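Local coordinates for protein glutamate--tRNA ligase (Methanothermobacter thermautotrophicus, PDB 3AII) that attaches glutamate to tRNA, probably by first activating the amino acid with ATP to form Glu-AMP and then transferring it to the tRNA acceptor end, at residues A[287-292]-A[315-320]. Sequence-based numbering, arbitrary orientation.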
loop_
_atom_site.group_PDB
_atom_site.type_symbol
_atom_site.label_atom_id
_atom_site.label_comp_id
_atom_site.label_asym_id
_atom_site.label_seq_id
_atom_site.Cartn_x
_atom_site.Cartn_y
_atom_site.Cartn_z
ATOM N N VAL A 287 -16.164 11.382 -16.199
ATOM C CA VAL A 287 -14.707 11.203 -16.210
ATOM C C VAL A 287 -14.144 11.555 -17.591
ATOM O O VAL A 287 -14.676 11.107 -18.621
ATOM C CB VAL A 287 -14.340 9.758 -15.864
ATOM C CG1 VAL A 287 -12.863 9.495 -16.117
ATOM C CG2 VAL A 287 -14.715 9.494 -14.402
ATOM N N THR A 288 -13.095 12.376 -17.618
ATOM C CA THR A 288 -12.529 12.854 -18.887
ATOM C C THR A 288 -11.231 12.152 -19.246
ATOM O O THR A 288 -10.887 12.025 -20.423
ATOM C CB THR A 288 -12.252 14.367 -18.837
ATOM O OG1 THR A 288 -11.310 14.650 -17.784
ATOM C CG2 THR A 288 -13.541 15.133 -18.589
ATOM N N HIS A 289 -10.511 11.693 -18.225
ATOM C CA HIS A 289 -9.214 11.058 -18.399
ATOM C C HIS A 289 -9.134 9.871 -17.477
ATOM O O HIS A 289 -9.330 9.995 -16.260
ATOM C CB HIS A 289 -8.093 12.040 -18.083
ATOM C CG HIS A 289 -8.022 13.193 -19.034
ATOM N ND1 HIS A 289 -8.845 14.292 -18.934
ATOM C CD2 HIS A 289 -7.228 13.415 -20.110
ATOM C CE1 HIS A 289 -8.568 15.138 -19.910
ATOM N NE2 HIS A 289 -7.583 14.634 -20.633
ATOM N N VAL A 290 -8.869 8.716 -18.068
ATOM C CA VAL A 290 -8.709 7.482 -17.330
ATOM C C VAL A 290 -7.228 7.131 -17.219
ATOM O O VAL A 290 -6.568 6.853 -18.219
ATOM C CB VAL A 290 -9.471 6.335 -18.016
ATOM C CG1 VAL A 290 -9.097 4.997 -17.386
ATOM C CG2 VAL A 290 -10.981 6.590 -17.964
ATOM N N LEU A 291 -6.715 7.150 -15.989
ATOM C CA LEU A 291 -5.297 6.962 -15.734
ATOM C C LEU A 291 -5.114 5.788 -14.790
ATOM O O LEU A 291 -5.486 5.868 -13.620
ATOM C CB LEU A 291 -4.722 8.228 -15.099
ATOM C CG LEU A 291 -3.244 8.254 -14.724
ATOM C CD1 LEU A 291 -2.399 7.961 -15.950
ATOM C CD2 LEU A 291 -2.889 9.605 -14.121
ATOM N N ARG A 292 -4.555 4.693 -15.298
ATOM C CA ARG A 292 -4.278 3.527 -14.461
ATOM C C ARG A 292 -3.039 2.763 -14.933
ATOM O O ARG A 292 -2.533 3.004 -16.030
ATOM C CB ARG A 292 -5.490 2.590 -14.437
ATOM C CG ARG A 292 -5.759 1.918 -15.778
ATOM C CD ARG A 292 -7.131 1.268 -15.819
ATOM N NE ARG A 292 -7.774 1.425 -17.123
ATOM C CZ ARG A 292 -7.704 0.537 -18.113
ATOM N NH1 ARG A 292 -7.012 -0.585 -17.956
ATOM N NH2 ARG A 292 -8.327 0.773 -19.261
ATOM N N PRO A 315 -13.589 8.635 -22.731
ATOM C CA PRO A 315 -12.578 9.510 -22.121
ATOM C C PRO A 315 -11.199 9.267 -22.729
ATOM O O PRO A 315 -10.976 8.240 -23.372
ATOM C CB PRO A 315 -12.585 9.068 -20.656
ATOM C CG PRO A 315 -13.015 7.629 -20.701
ATOM C CD PRO A 315 -13.972 7.512 -21.854
ATOM N N GLU A 316 -10.273 10.202 -22.539
ATOM C CA GLU A 316 -8.886 9.920 -22.872
ATOM C C GLU A 316 -8.410 8.748 -22.022
ATOM O O GLU A 316 -8.758 8.647 -20.845
ATOM C CB GLU A 316 -8.001 11.150 -22.640
ATOM C CG GLU A 316 -8.360 12.328 -23.533
ATOM C CD GLU A 316 -8.053 12.069 -25.000
ATOM O OE1 GLU A 316 -7.102 11.308 -25.287
ATOM O OE2 GLU A 316 -8.757 12.633 -25.863
ATOM N N PHE A 317 -7.643 7.847 -22.627
ATOM C CA PHE A 317 -7.099 6.694 -21.913
ATOM C C PHE A 317 -5.586 6.807 -21.816
ATOM O O PHE A 317 -4.899 6.920 -22.829
ATOM C CB PHE A 317 -7.475 5.383 -22.612
ATOM C CG PHE A 317 -8.897 4.947 -22.379
ATOM C CD1 PHE A 317 -9.238 4.218 -21.248
ATOM C CD2 PHE A 317 -9.892 5.252 -23.301
ATOM C CE1 PHE A 317 -10.547 3.812 -21.035
ATOM C CE2 PHE A 317 -11.196 4.845 -23.097
ATOM C CZ PHE A 317 -11.528 4.123 -21.962
ATOM N N ILE A 318 -5.071 6.777 -20.591
ATOM C CA ILE A 318 -3.637 6.893 -20.359
ATOM C C ILE A 318 -3.156 5.742 -19.487
ATOM O O ILE A 318 -3.531 5.635 -18.319
ATOM C CB ILE A 318 -3.294 8.239 -19.709
ATOM C CG1 ILE A 318 -3.805 9.380 -20.592
ATOM C CG2 ILE A 318 -1.790 8.356 -19.486
ATOM C CD1 ILE A 318 -3.913 10.704 -19.890
ATOM N N HIS A 319 -2.337 4.872 -20.069
ATOM C CA HIS A 319 -1.885 3.664 -19.391
ATOM C C HIS A 319 -0.390 3.752 -19.103
ATOM O O HIS A 319 0.400 4.099 -19.982
ATOM C CB HIS A 319 -2.168 2.432 -20.253
ATOM C CG HIS A 319 -3.603 2.008 -20.259
ATOM N ND1 HIS A 319 -4.613 2.796 -20.770
ATOM C CD2 HIS A 319 -4.197 0.868 -19.832
ATOM C CE1 HIS A 319 -5.767 2.165 -20.647
ATOM N NE2 HIS A 319 -5.542 0.991 -20.083
ATOM N N TYR A 320 -0.004 3.444 -17.871
ATOM C CA TYR A 320 1.406 3.499 -17.504
ATOM C C TYR A 320 1.947 2.130 -17.105
ATOM O O TYR A 320 1.189 1.222 -16.752
ATOM C CB TYR A 320 1.642 4.529 -16.397
ATOM C CG TYR A 320 0.783 4.342 -15.169
ATOM C CD1 TYR A 320 -0.291 5.191 -14.914
ATOM C CD2 TYR A 320 1.044 3.327 -14.259
ATOM C CE1 TYR A 320 -1.074 5.034 -13.783
ATOM C CE2 TYR A 320 0.262 3.156 -13.130
ATOM C CZ TYR A 320 -0.795 4.014 -12.900
ATOM O OH TYR A 320 -1.572 3.850 -11.779
#
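Val290 and Phe317 pair at the middle of two parallel strands, 289-291 and 316-318. Val290 N donates to Glu316 O at 2.8 Å, nearly straight at 175°. Ile318 N donates to Val290 O, also at 2.8 Å. Glu316 N to Thr288 O and Tyr320 N to Arg292 O extend the ladder at its two ends. On one face of the pair, Val290 CG2 meets Pro315 CG at 3.6 Å, while Phe317 lies alongside Val290. On the other, Leu291 CD1 touches Ile318 CG2 at 3.6 Å and the edge of the Tyr320 ring. Tyr320 CG sits between its backbone N and carbonyl carbon (chi1 54°), which puts the ring over the Arg292 carbonyl, whose O sits 3.3 Å above one ring face. Cutting Tyr320 back to alanine is likely to leave Leu291 CD1 without its ring-edge partner and the Arg292 carbonyl without the ring face over it. The His289 ring lies beside Glu316 CB. Its ND1 is 2.7 Å from Thr288 OG1, and its NE2 donates to Ala91 O, so both ring nitrogens are held. Helix 299-310, which touches Pro315 and Phe317, makes the beta-alpha-beta crossover between the strands in the class I catalytic domain. Backbone bonds join the two strands and apolar side chains pack on both faces, while Leu291 O takes its bond from Asn120 on helix 111-126.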